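PDB 4QT9: putative glucoamylase from Bacteroides caccae ATCC 43185, which probably hydrolyses glycosidic bonds in glucan-type carbohydrates, as a putative glucoamylase with an alpha/alpha toroid fold. Local coordinates for residues Y205-I210 and L261-Y266; L249-Q254 and H286-L291. All blocks are in the same frame, centred on the assembly; numbering follows the deposited sequence.

Contact 1 (Y205-I210 and L261-Y266); sequences YNECMI and LFWAQY
Asn206 and Glu207 lie across one face of the Trp263 indole. Asn206 CA stands 3.8 Å from the centroid of the six-membered ring and only 18° off its normal, a CH-pi contact over the face. The Glu207 carboxylate covers the same face further along, nearly parallel to the indole with the planes 17° apart, and OE1 sits 3.5 Å from Trp263 NE1, above the ring rather than in the plane where the N-H points. Against Phe262 the same carboxylate stands close to perpendicular, and Glu207 CB comes within 3.6 Å of Phe262 CE2. Both segments belong to the alpha/alpha toroid: 205-210 leads into helix 209-217, and 261-266 starts with a 3-10 turn in a loop. An acetate ion near the Glu207 side chain, probably from the crystallisation liquor, may mark a pocket here. Tyr205 meets the backbone of Trp263 instead: with CG anti to the backbone N (chi1 -176°), its ring carries OH to Trp263 O, a hydrogen bond of 2.7 Å. A water also donates to Trp263 O and, weakly, to Glu207 O. Asn206 OD1 accepts from Cys208 N at 3.1 Å, closing an Asx turn.

Contact 2 (L249-Q254 and H286-L291); sequences LHLRYQ and HEMRNL
Glu287 extends from helix 284-301 into the end of strand 247-251, where its carboxylate takes hydrogen bonds from the backbone N of His250 and the Tyr253 hydroxyl, with a weak one from Leu251 N. This strand pairs with 239-244 in a two-stranded antiparallel hairpin, and the helix axis passes 8.3 Å from the axis of strand 249-251. From CB the chain first runs to CG, swung opposite the backbone N and beside the carbonyl carbon, and CG lies 3.9 Å from Leu251 CD1. A bend at chi2 (62°) then turns CD toward the strand backbone. OE1 accepts from His250 N at 2.8 Å, met on its syn side. OE2 takes the shorter bond from Tyr253 OH, 2.6 Å, on its anti side, the phenol ring and carboxylate lying nearly coplanar, and also the weak one. Bonds at both oxygens fix the rotation of the group. With an alanine in place of Glu287, the Tyr253 hydroxyl and the His250 amide are likely to lose their acceptor, and a gap would probably open between strand and helix. Apolar contacts flank the carboxylate: Leu251 CD1 meets CE of selenomethionine Met288, while Leu249 and Leu291 cross at about a right angle, their CD1 atoms 4.2 Å apart. Asn290 ND2 bonds to Glu248 O, and its CB lies beside Leu249 CD2. From the next helical turn, Leu291 CD2 approaches Tyr253 CE2 to 3.7 Å.

Overall arrangement
The two contacts adjoin, their centres 10 Å apart, and their segments alternate along the chain. Contact 1 lies about 8 Å from the centre of the chain, yet is only partly buried; contact 2, about 17 Å out, is the more buried. Segments 205-210 and 249-254 are joined directly: Tyr205 N lies 2.8 Å from Arg252 O and Tyr205 O lies 3.0 Å from Gln254 N, both probable backbone hydrogen bonds. Helix 284-301, which carries Glu287, also touches contact 1, since Met288 packs against Tyr205. The glutamates differ in setting: Glu207, partly exposed, lies over the Trp263 indole and against Phe262 beside an acetate, whereas Glu287 is buried among polar donors.

Contact 1 (Y205-I210 and L261-Y266)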
loop_
_atom_site.group_PDB
_atom_site.type_symbol
_atom_site.label_atom_id
_atom_site.label_comp_id
_atom_site.label_asym_id
_atom_site.label_seq_id
_atom_site.Cartn_x
_atom_site.Cartn_y
_atom_site.Cartn_z
ATOM N N TYR A 205 -7.433 14.671 -1.963
ATOM C CA TYR A 205 -7.227 13.237 -2.131
ATOM C C TYR A 205 -5.735 12.938 -2.203
ATOM O O TYR A 205 -4.980 13.668 -2.844
ATOM C CB TYR A 205 -7.955 12.689 -3.406
ATOM C CG TYR A 205 -7.828 11.180 -3.526
ATOM C CD1 TYR A 205 -8.702 10.331 -2.853
ATOM C CD2 TYR A 205 -6.788 10.603 -4.250
ATOM C CE1 TYR A 205 -8.538 8.946 -2.893
ATOM C CE2 TYR A 205 -6.612 9.221 -4.296
ATOM C CZ TYR A 205 -7.479 8.398 -3.601
ATOM O OH TYR A 205 -7.308 7.034 -3.668
ATOM N N ASN A 206 -5.330 11.843 -1.569
ATOM C CA ASN A 206 -3.966 11.299 -1.599
ATOM C C ASN A 206 -4.102 9.808 -1.259
ATOM O O ASN A 206 -5.212 9.301 -1.185
ATOM C CB ASN A 206 -2.934 12.094 -0.713
ATOM C CG ASN A 206 -3.249 12.145 0.762
ATOM O OD1 ASN A 206 -3.933 11.287 1.305
ATOM N ND2 ASN A 206 -2.755 13.154 1.451
ATOM N N GLU A 207 -3.013 9.110 -1.043
ATOM C CA GLU A 207 -3.013 7.662 -0.766
ATOM C C GLU A 207 -3.630 7.256 0.613
ATOM O O GLU A 207 -3.717 6.052 0.887
ATOM C CB GLU A 207 -1.563 7.157 -0.838
ATOM C CG GLU A 207 -0.710 7.549 0.357
ATOM C CD GLU A 207 0.028 8.871 0.302
ATOM O OE1 GLU A 207 -0.549 9.856 -0.205
ATOM O OE2 GLU A 207 1.177 8.933 0.797
ATOM N N CYS A 208 -4.021 8.229 1.470
ATOM C CA CYS A 208 -4.393 7.981 2.881
ATOM C C CYS A 208 -5.883 7.765 3.186
ATOM O O CYS A 208 -6.198 7.772 4.366
ATOM C CB CYS A 208 -3.837 9.100 3.763
ATOM S SG CYS A 208 -2.089 9.477 3.455
HETATM N N MSE A 209 -6.788 7.538 2.202
HETATM C CA MSE A 209 -8.221 7.412 2.507
HETATM C C MSE A 209 -8.554 6.299 3.543
HETATM O O MSE A 209 -9.336 6.567 4.451
HETATM C CB MSE A 209 -9.082 7.213 1.243
HETATM C CG MSE A 209 -10.593 7.343 1.516
HETATM SE SE MSE A 209 -11.590 7.451 -0.159
HETATM C CE MSE A 209 -11.719 5.601 -0.556
ATOM N N ILE A 210 -7.969 5.082 3.414
ATOM C CA ILE A 210 -8.220 3.941 4.303
ATOM C C ILE A 210 -7.922 4.313 5.786
ATOM O O ILE A 210 -8.514 3.736 6.702
ATOM C CB ILE A 210 -7.447 2.652 3.829
ATOM C CG1 ILE A 210 -8.045 1.335 4.392
ATOM C CG2 ILE A 210 -5.928 2.713 4.102
ATOM C CD1 ILE A 210 -9.577 1.088 4.055
ATOM N N LEU A 261 0.753 6.834 -9.399
ATOM C CA LEU A 261 -0.240 5.770 -9.498
ATOM C C LEU A 261 -0.492 4.989 -8.178
ATOM O O LEU A 261 -1.614 4.509 -8.012
ATOM C CB LEU A 261 0.070 4.817 -10.670
ATOM C CG LEU A 261 -1.147 4.099 -11.300
ATOM C CD1 LEU A 261 -2.401 4.943 -11.274
ATOM C CD2 LEU A 261 -0.842 3.625 -12.694
ATOM N N PHE A 262 0.456 4.966 -7.206
ATOM C CA PHE A 262 0.213 4.229 -5.947
ATOM C C PHE A 262 -0.983 4.805 -5.149
ATOM O O PHE A 262 -1.577 4.087 -4.348
ATOM C CB PHE A 262 1.467 4.124 -5.063
ATOM C CG PHE A 262 1.828 5.329 -4.230
ATOM C CD1 PHE A 262 2.645 6.333 -4.743
ATOM C CD2 PHE A 262 1.365 5.455 -2.920
ATOM C CE1 PHE A 262 3.013 7.422 -3.943
ATOM C CE2 PHE A 262 1.740 6.536 -2.127
ATOM C CZ PHE A 262 2.545 7.516 -2.643
ATOM N N TRP A 263 -1.364 6.075 -5.412
ATOM C CA TRP A 263 -2.508 6.734 -4.749
ATOM C C TRP A 263 -3.836 6.053 -5.100
ATOM O O TRP A 263 -4.790 6.193 -4.364
ATOM C CB TRP A 263 -2.587 8.200 -5.144
ATOM C CG TRP A 263 -1.576 9.112 -4.514
ATOM C CD1 TRP A 263 -0.374 8.767 -3.966
ATOM C CD2 TRP A 263 -1.627 10.541 -4.506
ATOM N NE1 TRP A 263 0.315 9.893 -3.597
ATOM C CE2 TRP A 263 -0.451 10.998 -3.875
ATOM C CE3 TRP A 263 -2.579 11.483 -4.931
ATOM C CZ2 TRP A 263 -0.202 12.359 -3.654
ATOM C CZ3 TRP A 263 -2.311 12.829 -4.752
ATOM C CH2 TRP A 263 -1.125 13.257 -4.138
ATOM N N ALA A 264 -3.882 5.313 -6.227
ATOM C CA ALA A 264 -5.045 4.560 -6.700
ATOM C C ALA A 264 -5.038 3.109 -6.186
ATOM O O ALA A 264 -5.989 2.368 -6.441
ATOM C CB ALA A 264 -5.051 4.566 -8.230
ATOM N N GLN A 265 -3.977 2.707 -5.446
ATOM C CA GLN A 265 -3.756 1.320 -5.057
ATOM C C GLN A 265 -3.717 1.019 -3.575
ATOM O O GLN A 265 -4.354 0.045 -3.194
ATOM C CB GLN A 265 -2.435 0.801 -5.687
ATOM C CG GLN A 265 -2.478 0.928 -7.239
ATOM C CD GLN A 265 -1.150 1.021 -7.956
ATOM O OE1 GLN A 265 -0.076 1.177 -7.353
ATOM N NE2 GLN A 265 -1.198 0.893 -9.280
ATOM N N TYR A 266 -2.905 1.733 -2.760
ATOM C CA TYR A 266 -2.680 1.406 -1.318
ATOM C C TYR A 266 -3.984 1.298 -0.487
ATOM O O TYR A 266 -4.145 0.322 0.251
ATOM C CB TYR A 266 -1.765 2.444 -0.650
ATOM C CG TYR A 266 -0.297 2.439 -1.016
ATOM C CD1 TYR A 266 0.184 1.659 -2.070
ATOM C CD2 TYR A 266 0.627 3.193 -0.285
ATOM C CE1 TYR A 266 1.537 1.652 -2.404
ATOM C CE2 TYR A 266 1.988 3.163 -0.588
ATOM C CZ TYR A 266 2.427 2.434 -1.680
ATOM O OH TYR A 266 3.750 2.476 -2.026
HETATM O O HOH W 1 -4.613 4.626 -2.121
#

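Contact 2 (L249-Q254 and H286-L291)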
loop_
_atom_site.group_PDB
_atom_site.type_symbol
_atom_site.label_atom_id
_atom_site.label_comp_id
_atom_site.label_asym_id
_atom_site.label_seq_id
_atom_site.Cartn_x
_atom_site.Cartn_y
_atom_site.Cartn_z
ATOM N N LEU A 249 -10.963 13.559 -14.431
ATOM C CA LEU A 249 -10.758 13.177 -13.021
ATOM C C LEU A 249 -11.762 13.983 -12.159
ATOM O O LEU A 249 -11.997 15.171 -12.421
ATOM C CB LEU A 249 -9.311 13.374 -12.561
ATOM C CG LEU A 249 -8.221 12.578 -13.312
ATOM C CD1 LEU A 249 -6.869 13.005 -12.854
ATOM C CD2 LEU A 249 -8.361 11.053 -13.104
ATOM N N HIS A 250 -12.402 13.318 -11.191
ATOM C CA HIS A 250 -13.454 13.937 -10.368
ATOM C C HIS A 250 -12.925 14.646 -9.111
ATOM O O HIS A 250 -13.515 15.634 -8.671
ATOM C CB HIS A 250 -14.460 12.852 -9.938
ATOM C CG HIS A 250 -15.648 13.378 -9.206
ATOM N ND1 HIS A 250 -16.594 14.162 -9.830
ATOM C CD2 HIS A 250 -16.000 13.212 -7.909
ATOM C CE1 HIS A 250 -17.488 14.455 -8.898
ATOM N NE2 HIS A 250 -17.167 13.910 -7.724
ATOM N N LEU A 251 -11.827 14.140 -8.544
ATOM C CA LEU A 251 -11.309 14.635 -7.275
ATOM C C LEU A 251 -10.194 15.654 -7.393
ATOM O O LEU A 251 -9.507 15.713 -8.415
ATOM C CB LEU A 251 -10.784 13.438 -6.427
ATOM C CG LEU A 251 -11.761 12.286 -6.194
ATOM C CD1 LEU A 251 -11.100 11.164 -5.464
ATOM C CD2 LEU A 251 -13.032 12.759 -5.436
ATOM N N ARG A 252 -9.984 16.409 -6.290
ATOM C CA ARG A 252 -8.870 17.318 -6.098
ATOM C C ARG A 252 -7.695 16.481 -5.560
ATOM O O ARG A 252 -7.789 15.950 -4.458
ATOM C CB ARG A 252 -9.243 18.441 -5.104
ATOM C CG ARG A 252 -8.020 19.270 -4.682
ATOM C CD ARG A 252 -8.212 20.018 -3.377
ATOM N NE ARG A 252 -8.505 19.151 -2.230
ATOM C CZ ARG A 252 -8.930 19.609 -1.057
ATOM N NH1 ARG A 252 -9.089 20.913 -0.864
ATOM N NH2 ARG A 252 -9.197 18.767 -0.065
ATOM N N TYR A 253 -6.610 16.355 -6.333
ATOM C CA TYR A 253 -5.406 15.629 -5.921
ATOM C C TYR A 253 -4.503 16.632 -5.202
ATOM O O TYR A 253 -4.317 17.749 -5.673
ATOM C CB TYR A 253 -4.729 14.958 -7.143
ATOM C CG TYR A 253 -5.567 13.819 -7.689
ATOM C CD1 TYR A 253 -6.680 14.066 -8.496
ATOM C CD2 TYR A 253 -5.291 12.505 -7.350
ATOM C CE1 TYR A 253 -7.513 13.030 -8.920
ATOM C CE2 TYR A 253 -6.113 11.461 -7.771
ATOM C CZ TYR A 253 -7.227 11.728 -8.551
ATOM O OH TYR A 253 -8.014 10.686 -8.974
ATOM N N GLN A 254 -3.977 16.261 -4.053
ATOM C CA GLN A 254 -3.166 17.167 -3.244
ATOM C C GLN A 254 -1.881 17.619 -3.930
ATOM O O GLN A 254 -0.986 16.814 -4.128
ATOM C CB GLN A 254 -2.839 16.518 -1.888
ATOM C CG GLN A 254 -4.023 16.570 -0.941
ATOM C CD GLN A 254 -4.328 17.959 -0.463
ATOM O OE1 GLN A 254 -3.427 18.753 -0.207
ATOM N NE2 GLN A 254 -5.602 18.275 -0.277
ATOM N N HIS A 286 -14.118 3.881 -11.043
ATOM C CA HIS A 286 -13.938 4.650 -12.265
ATOM C C HIS A 286 -12.963 5.805 -12.053
ATOM O O HIS A 286 -12.212 6.099 -12.965
ATOM C CB HIS A 286 -15.284 5.112 -12.825
ATOM C CG HIS A 286 -16.072 3.972 -13.388
ATOM N ND1 HIS A 286 -17.108 3.396 -12.684
ATOM C CD2 HIS A 286 -15.883 3.275 -14.532
ATOM C CE1 HIS A 286 -17.551 2.408 -13.439
ATOM N NE2 HIS A 286 -16.847 2.299 -14.563
ATOM N N GLU A 287 -12.887 6.381 -10.846
ATOM C CA GLU A 287 -11.918 7.448 -10.567
ATOM C C GLU A 287 -10.488 6.916 -10.665
ATOM O O GLU A 287 -9.653 7.513 -11.344
ATOM C CB GLU A 287 -12.166 8.092 -9.175
ATOM C CG GLU A 287 -11.229 9.256 -8.857
ATOM C CD GLU A 287 -11.283 10.481 -9.763
ATOM O OE1 GLU A 287 -12.226 10.607 -10.580
ATOM O OE2 GLU A 287 -10.399 11.352 -9.607
HETATM N N MSE A 288 -10.237 5.769 -10.046
HETATM C CA MSE A 288 -8.923 5.117 -10.000
HETATM C C MSE A 288 -8.541 4.504 -11.343
HETATM O O MSE A 288 -7.349 4.476 -11.677
HETATM C CB MSE A 288 -8.862 4.082 -8.869
HETATM C CG MSE A 288 -9.015 4.702 -7.465
HETATM SE SE MSE A 288 -8.178 6.507 -7.196
HETATM C CE MSE A 288 -9.696 7.326 -6.148
ATOM N N ARG A 289 -9.545 4.034 -12.117
ATOM C CA ARG A 289 -9.313 3.518 -13.462
ATOM C C ARG A 289 -8.854 4.697 -14.333
ATOM O O ARG A 289 -7.887 4.562 -15.077
ATOM C CB ARG A 289 -10.575 2.842 -14.032
ATOM C CG ARG A 289 -10.427 2.357 -15.477
ATOM C CD ARG A 289 -11.687 1.711 -16.008
ATOM N NE ARG A 289 -11.677 1.647 -17.474
ATOM C CZ ARG A 289 -11.178 0.637 -18.184
ATOM N NH1 ARG A 289 -10.630 -0.408 -17.573
ATOM N NH2 ARG A 289 -11.219 0.667 -19.509
ATOM N N ASN A 290 -9.504 5.874 -14.175
ATOM C CA ASN A 290 -9.145 7.069 -14.944
ATOM C C ASN A 290 -7.773 7.579 -14.576
ATOM O O ASN A 290 -7.052 8.015 -15.462
ATOM C CB ASN A 290 -10.186 8.169 -14.790
ATOM C CG ASN A 290 -11.327 7.948 -15.721
ATOM O OD1 ASN A 290 -11.390 6.925 -16.419
ATOM N ND2 ASN A 290 -12.238 8.900 -15.767
ATOM N N LEU A 291 -7.399 7.495 -13.294
ATOM C CA LEU A 291 -6.069 7.914 -12.850
ATOM C C LEU A 291 -4.997 6.982 -13.475
ATOM O O LEU A 291 -3.920 7.453 -13.846
ATOM C CB LEU A 291 -5.971 7.967 -11.314
ATOM C CG LEU A 291 -4.686 8.540 -10.743
ATOM C CD1 LEU A 291 -4.485 10.017 -11.140
ATOM C CD2 LEU A 291 -4.642 8.378 -9.236
#